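PDB 2OH3: COG1633: Uncharacterized conserved protein from Magnetospirillum magnetotacticum, which is of unknown function but binds zinc within a ferritin-like four-helix bundle and is probably a rubrerythrin relative. Local coordinates for residues Ala7-His12 and Met109-Glu114; Glu17-Glu22 and Gln73-Thr78. All coordinates share one frame; numbering follows the deposited sequence.

Contact 1 of 2, residues Ala7-His12 and Met109-Glu114; sequences AEFLAH and MEYYKE
H12 and Y111 lay their rings on each other between two antiparallel helices of the four-helix bundle that defines the ferritin clan. The segments belong to helix 6-33 and helix 94-118. Their axes stay 11.5 Å apart at the closest, so large aromatic side chains span the gap. The H12-Y111 pair is the tight part of the contact, although both residues are only partly buried. It is an offset stack, with centroids 4.4 Å apart and planes 9° from parallel. CD2 of H12 lies over the rim of the tyrosine ring, 3.5 Å from Y111 CE1. H12 CG comes closer still, 3.2 Å from Y111 OH. CG of Y111 stands anti to the backbone N (chi1 170°), which extends the phenol toward helix 6-33, where its rim and OH lie against one face of the imidazole. The imidazole is held in turn by its own helix. H12 ND1 donates to E8 O at 3.0 Å, with the acceptor in the ring plane. That carbonyl also takes the backbone N-H of H12, from the opposite face. With an alanine at this position, one face of the Y111 ring is likely to lose its cover, and E8 O its side-chain donor. L69 and Q73, from the loop after helix 37-61, also touch H12.

The F9-Y112 side is more buried but less close. These rings meet obliquely, their planes 57° apart. F131 packs edge-to-face with Y112, and V124 and L127 of helix 122-148 touch F9. F9 also borders the phenol, with CD1 3.9 Å from Y111 CE2. Deeper in, the CE1 atom of F9 approaches the edge of the Y112 ring, 3.6 Å from Y112 CD1.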
loop_
_atom_site.group_PDB
_atom_site.type_symbol
_atom_site.label_atom_id
_atom_site.label_comp_id
_atom_site.label_asym_id
_atom_site.label_seq_id
_atom_site.Cartn_x
_atom_site.Cartn_y
_atom_site.Cartn_z
ATOM N N ALA A 7 10.123 17.540 12.110
ATOM C CA ALA A 7 9.952 17.401 10.637
ATOM C C ALA A 7 9.533 15.998 10.259
ATOM O O ALA A 7 8.612 15.798 9.448
ATOM C CB ALA A 7 11.228 17.750 9.902
ATOM N N GLU A 8 10.242 15.038 10.853
ATOM C CA GLU A 8 9.956 13.632 10.676
ATOM C C GLU A 8 8.574 13.285 11.188
ATOM O O GLU A 8 7.846 12.573 10.503
ATOM C CB GLU A 8 11.003 12.766 11.379
ATOM C CG GLU A 8 12.339 12.786 10.691
ATOM C CD GLU A 8 13.420 12.078 11.491
ATOM O OE1 GLU A 8 13.375 12.067 12.739
ATOM O OE2 GLU A 8 14.322 11.517 10.850
ATOM N N PHE A 9 8.213 13.796 12.366
ATOM C CA PHE A 9 6.880 13.546 12.933
ATOM C C PHE A 9 5.757 14.098 12.036
ATOM O O PHE A 9 4.800 13.384 11.714
ATOM C CB PHE A 9 6.769 14.107 14.342
ATOM C CG PHE A 9 5.414 13.882 14.995
ATOM C CD1 PHE A 9 5.123 12.699 15.633
ATOM C CD2 PHE A 9 4.437 14.869 14.960
ATOM C CE1 PHE A 9 3.903 12.499 16.225
ATOM C CE2 PHE A 9 3.209 14.659 15.527
ATOM C CZ PHE A 9 2.946 13.504 16.171
ATOM N N LEU A 10 5.893 15.353 11.610
ATOM C CA LEU A 10 4.896 15.966 10.754
ATOM C C LEU A 10 4.794 15.235 9.401
ATOM O O LEU A 10 3.695 15.070 8.889
ATOM C CB LEU A 10 5.188 17.444 10.569
ATOM C CG LEU A 10 5.066 18.256 11.882
ATOM C CD1 LEU A 10 5.410 19.700 11.593
ATOM C CD2 LEU A 10 3.667 18.116 12.516
ATOM N N ALA A 11 5.906 14.752 8.865
ATOM C CA ALA A 11 5.893 13.944 7.635
ATOM C C ALA A 11 5.119 12.671 7.839
ATOM O O ALA A 11 4.329 12.266 6.967
ATOM C CB ALA A 11 7.324 13.639 7.139
ATOM N N HIS A 12 5.318 12.035 8.989
ATOM C CA HIS A 12 4.558 10.845 9.314
ATOM C C HIS A 12 3.066 11.168 9.431
ATOM O O HIS A 12 2.206 10.554 8.796
ATOM C CB HIS A 12 5.060 10.199 10.600
ATOM C CG HIS A 12 6.157 9.209 10.392
ATOM N ND1 HIS A 12 7.487 9.576 10.260
ATOM C CD2 HIS A 12 6.135 7.854 10.329
ATOM C CE1 HIS A 12 8.229 8.494 10.109
ATOM N NE2 HIS A 12 7.434 7.439 10.143
HETATM N N MSE A 109 -2.303 5.031 15.894
HETATM C CA MSE A 109 -2.260 5.373 17.310
HETATM C C MSE A 109 -0.944 5.005 17.899
HETATM O O MSE A 109 -0.342 5.797 18.635
HETATM C CB MSE A 109 -3.336 4.618 18.089
HETATM C CG MSE A 109 -3.518 5.058 19.509
HETATM SE SE MSE A 109 -4.633 3.802 20.457
HETATM C CE MSE A 109 -3.549 2.283 20.380
ATOM N N GLU A 110 -0.516 3.771 17.626
ATOM C CA GLU A 110 0.742 3.293 18.148
ATOM C C GLU A 110 1.943 4.091 17.665
ATOM O O GLU A 110 2.858 4.326 18.444
ATOM C CB GLU A 110 0.909 1.811 17.840
ATOM C CG GLU A 110 0.040 0.947 18.777
ATOM C CD GLU A 110 0.210 -0.529 18.534
ATOM O OE1 GLU A 110 0.791 -0.890 17.477
ATOM O OE2 GLU A 110 -0.244 -1.312 19.401
ATOM N N TYR A 111 1.956 4.504 16.403
ATOM C CA TYR A 111 3.023 5.418 15.937
ATOM C C TYR A 111 3.086 6.719 16.734
ATOM O O TYR A 111 4.155 7.200 17.144
ATOM C CB TYR A 111 2.895 5.786 14.456
ATOM C CG TYR A 111 3.885 6.909 14.135
ATOM C CD1 TYR A 111 5.235 6.644 14.003
ATOM C CD2 TYR A 111 3.479 8.224 14.095
ATOM C CE1 TYR A 111 6.159 7.660 13.790
ATOM C CE2 TYR A 111 4.413 9.272 13.853
ATOM C CZ TYR A 111 5.720 8.977 13.694
ATOM O OH TYR A 111 6.655 9.963 13.479
ATOM N N TYR A 112 1.939 7.333 16.916
ATOM C CA TYR A 112 1.883 8.547 17.705
ATOM C C TYR A 112 2.342 8.332 19.148
ATOM O O TYR A 112 3.105 9.115 19.664
ATOM C CB TYR A 112 0.485 9.128 17.659
ATOM C CG TYR A 112 0.092 9.677 16.282
ATOM C CD1 TYR A 112 0.943 10.482 15.548
ATOM C CD2 TYR A 112 -1.139 9.357 15.728
ATOM C CE1 TYR A 112 0.553 10.987 14.262
ATOM C CE2 TYR A 112 -1.532 9.819 14.487
ATOM C CZ TYR A 112 -0.696 10.647 13.760
ATOM O OH TYR A 112 -1.121 11.094 12.517
ATOM N N LYS A 113 1.886 7.271 19.797
ATOM C CA LYS A 113 2.316 6.999 21.170
ATOM C C LYS A 113 3.817 6.768 21.295
ATOM O O LYS A 113 4.454 7.178 22.269
ATOM C CB LYS A 113 1.610 5.756 21.684
ATOM C CG LYS A 113 0.148 5.951 21.996
ATOM C CD LYS A 113 -0.521 4.617 22.315
ATOM C CE LYS A 113 -0.076 4.027 23.621
ATOM N NZ LYS A 113 -0.421 4.947 24.746
ATOM N N GLU A 114 4.366 6.051 20.324
ATOM C CA GLU A 114 5.787 5.717 20.299
ATOM C C GLU A 114 6.644 6.981 20.080
ATOM O O GLU A 114 7.690 7.150 20.694
ATOM C CB GLU A 114 6.022 4.702 19.159
ATOM C CG GLU A 114 7.295 3.921 19.217
ATOM C CD GLU A 114 7.301 2.922 20.353
ATOM O OE1 GLU A 114 6.202 2.494 20.796
ATOM O OE2 GLU A 114 8.418 2.574 20.804
#

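Contact 2 of 2, residues Glu17-Glu22 and Gln73-Thr78; sequences ETEAAE and QYRWKT. With IMD (imidazole), chain C.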
loop_
_atom_site.group_PDB
_atom_site.type_symbol
_atom_site.label_atom_id
_atom_site.label_comp_id
_atom_site.label_asym_id
_atom_site.label_seq_id
_atom_site.Cartn_x
_atom_site.Cartn_y
_atom_site.Cartn_z
ATOM N N GLU A 17 -2.446 10.567 7.388
ATOM C CA GLU A 17 -3.729 11.188 7.071
ATOM C C GLU A 17 -4.095 11.168 5.596
ATOM O O GLU A 17 -5.238 10.910 5.255
ATOM C CB GLU A 17 -3.746 12.647 7.565
ATOM C CG GLU A 17 -3.819 12.748 9.095
ATOM C CD GLU A 17 -5.073 12.038 9.651
ATOM O OE1 GLU A 17 -5.954 11.715 8.814
ATOM O OE2 GLU A 17 -5.170 11.768 10.878
ATOM N N THR A 18 -3.156 11.449 4.717
ATOM C CA THR A 18 -3.389 11.259 3.297
ATOM C C THR A 18 -3.815 9.801 3.003
ATOM O O THR A 18 -4.794 9.541 2.287
ATOM C CB THR A 18 -2.115 11.639 2.507
ATOM O OG1 THR A 18 -1.767 12.987 2.838
ATOM C CG2 THR A 18 -2.330 11.556 1.014
ATOM N N GLU A 19 -3.092 8.861 3.597
ATOM C CA GLU A 19 -3.419 7.463 3.451
ATOM C C GLU A 19 -4.818 7.187 4.004
ATOM O O GLU A 19 -5.614 6.602 3.313
ATOM C CB GLU A 19 -2.353 6.570 4.112
ATOM C CG GLU A 19 -2.729 5.094 4.166
ATOM C CD GLU A 19 -2.560 4.342 2.840
ATOM O OE1 GLU A 19 -2.301 4.954 1.793
ATOM O OE2 GLU A 19 -2.650 3.085 2.836
ATOM N N ALA A 20 -5.126 7.601 5.230
ATOM C CA ALA A 20 -6.445 7.345 5.817
ATOM C C ALA A 20 -7.585 7.883 4.961
ATOM O O ALA A 20 -8.571 7.196 4.736
ATOM C CB ALA A 20 -6.549 7.898 7.208
ATOM N N ALA A 21 -7.471 9.110 4.483
ATOM C CA ALA A 21 -8.493 9.653 3.614
ATOM C C ALA A 21 -8.781 8.794 2.399
ATOM O O ALA A 21 -9.941 8.620 2.053
ATOM C CB ALA A 21 -8.136 11.063 3.153
ATOM N N GLU A 22 -7.748 8.349 1.699
ATOM C CA GLU A 22 -7.919 7.484 0.547
ATOM C C GLU A 22 -8.532 6.149 0.890
ATOM O O GLU A 22 -9.349 5.639 0.141
ATOM C CB GLU A 22 -6.571 7.158 -0.109
ATOM C CG GLU A 22 -5.996 8.280 -0.900
ATOM C CD GLU A 22 -4.570 7.984 -1.339
ATOM O OE1 GLU A 22 -4.221 6.765 -1.477
ATOM O OE2 GLU A 22 -3.834 8.989 -1.561
ATOM N N GLN A 73 6.349 3.028 5.758
ATOM C CA GLN A 73 6.233 3.844 6.965
ATOM C C GLN A 73 4.841 4.389 7.236
ATOM O O GLN A 73 4.597 4.926 8.315
ATOM C CB GLN A 73 7.224 5.017 6.931
ATOM C CG GLN A 73 8.650 4.582 6.693
ATOM C CD GLN A 73 9.644 5.710 6.808
ATOM O OE1 GLN A 73 10.096 6.240 5.810
ATOM N NE2 GLN A 73 10.001 6.070 8.033
ATOM N N TYR A 74 3.931 4.337 6.271
ATOM C CA TYR A 74 2.641 5.000 6.488
ATOM C C TYR A 74 1.448 4.269 5.871
ATOM O O TYR A 74 0.349 4.487 6.315
ATOM C CB TYR A 74 2.686 6.485 6.034
ATOM C CG TYR A 74 2.934 6.607 4.540
ATOM C CD1 TYR A 74 1.881 6.450 3.642
ATOM C CD2 TYR A 74 4.227 6.793 4.015
ATOM C CE1 TYR A 74 2.085 6.492 2.301
ATOM C CE2 TYR A 74 4.424 6.862 2.624
ATOM C CZ TYR A 74 3.327 6.703 1.796
ATOM O OH TYR A 74 3.421 6.736 0.443
ATOM N N ARG A 75 1.651 3.432 4.854
ATOM C CA ARG A 75 0.524 2.711 4.235
ATOM C C ARG A 75 -0.203 1.792 5.228
ATOM O O ARG A 75 0.413 1.126 6.048
ATOM C CB ARG A 75 0.972 1.882 3.052
ATOM C CG ARG A 75 1.189 2.651 1.794
ATOM C CD ARG A 75 1.521 1.708 0.694
ATOM N NE ARG A 75 1.478 2.382 -0.595
ATOM C CZ ARG A 75 1.575 1.761 -1.751
ATOM N NH1 ARG A 75 1.833 0.480 -1.787
ATOM N NH2 ARG A 75 1.509 2.447 -2.879
ATOM N N TRP A 76 -1.523 1.717 5.112
ATOM C CA TRP A 76 -2.262 0.636 5.761
ATOM C C TRP A 76 -1.739 -0.723 5.339
ATOM O O TRP A 76 -1.274 -0.913 4.197
ATOM C CB TRP A 76 -3.754 0.744 5.440
ATOM C CG TRP A 76 -4.440 1.876 6.122
ATOM C CD1 TRP A 76 -3.875 3.046 6.598
ATOM C CD2 TRP A 76 -5.845 1.999 6.355
ATOM N NE1 TRP A 76 -4.854 3.857 7.136
ATOM C CE2 TRP A 76 -6.068 3.247 6.980
ATOM C CE3 TRP A 76 -6.936 1.166 6.110
ATOM C CZ2 TRP A 76 -7.323 3.663 7.387
ATOM C CZ3 TRP A 76 -8.192 1.582 6.516
ATOM C CH2 TRP A 76 -8.370 2.824 7.148
ATOM N N LYS A 77 -1.789 -1.675 6.269
ATOM C CA LYS A 77 -1.359 -3.057 6.027
ATOM C C LYS A 77 -2.277 -3.631 4.960
ATOM O O LYS A 77 -3.417 -3.254 4.866
ATOM C CB LYS A 77 -1.463 -3.883 7.325
ATOM C CG LYS A 77 -0.440 -4.990 7.528
ATOM C CD LYS A 77 -1.016 -6.169 8.406
ATOM C CE LYS A 77 -0.028 -7.335 8.620
ATOM N NZ LYS A 77 1.250 -6.988 9.375
ATOM N N THR A 78 -1.782 -4.509 4.106
ATOM C CA THR A 78 -2.672 -5.114 3.112
ATOM C C THR A 78 -3.585 -6.080 3.895
ATOM O O THR A 78 -3.139 -6.712 4.851
ATOM C CB THR A 78 -1.909 -5.835 1.940
ATOM O OG1 THR A 78 -1.132 -6.913 2.451
ATOM C CG2 THR A 78 -0.984 -4.848 1.162
HETATM N N1 IMD C . -8.455 8.530 11.550
HETATM C C2 IMD C . -7.424 9.359 11.377
HETATM N N3 IMD C . -7.618 9.999 10.164
HETATM C C4 IMD C . -8.747 9.558 9.615
HETATM C C5 IMD C . -9.282 8.645 10.482
#
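E19 reaches out from helix 6-33 of the four-helix bundle to grip the backbone of the loop that follows helix 37-61. Its OE2 accepts the backbone N-H of W76 at 2.9 Å, with an N-H...O angle of 150°. The bond uses the anti side of the carboxylate and is tilted 35° from its plane. Two arginines bind the same carboxylate. R23 forms a salt bridge with E19 OE1. R75 of the second subunit forms another with OE2, and R75 of this chain returns the same bond to E19 of that subunit. The buried carboxylate is thus shared between the loop and the dimer partner, and the two arginines probably favour its charged form. A bend at chi2 (77°) swings the carboxylate to the loop and leaves the E19 methylene against the indole, with CG 3.4 Å from W76 CD1. The edge of the Y74 ring faces E19 CB on another side. A20 adds a light contact, its CB 4.3 Å from W76 CZ2.

In the outer shell, Y24 and Y100 pack edge-to-face with the indole of W76.

On a different side of the helix, E17 meets an imidazole, probably from the crystallisation liquor. H53 bonds E17 OE2, while N3 of the imidazole donates to E17 OE1 at 2.7 Å.

How the contacts relate
Both contacts use helix 6-33, and contact 2 is nested in the chain loop closed by contact 1. Contact 1 joins this helix to helix 94-118, while contact 2 fastens a loop onto it. Their centres are 13 Å apart. They touch where H12 NE2 packs 3.6 Å from Q73 NE2, so the 73-78 segment starts beside the histidine of contact 1. The bound zinc, held by E105, E135 and H138, lies near both. In contact 1 the side chain of Y112 is about 7 Å from the zinc ion. In contact 2 the side chain of A20 is about 6 Å from the zinc ion. Contact 2 also extends to the second subunit, which does not touch the segments of contact 1.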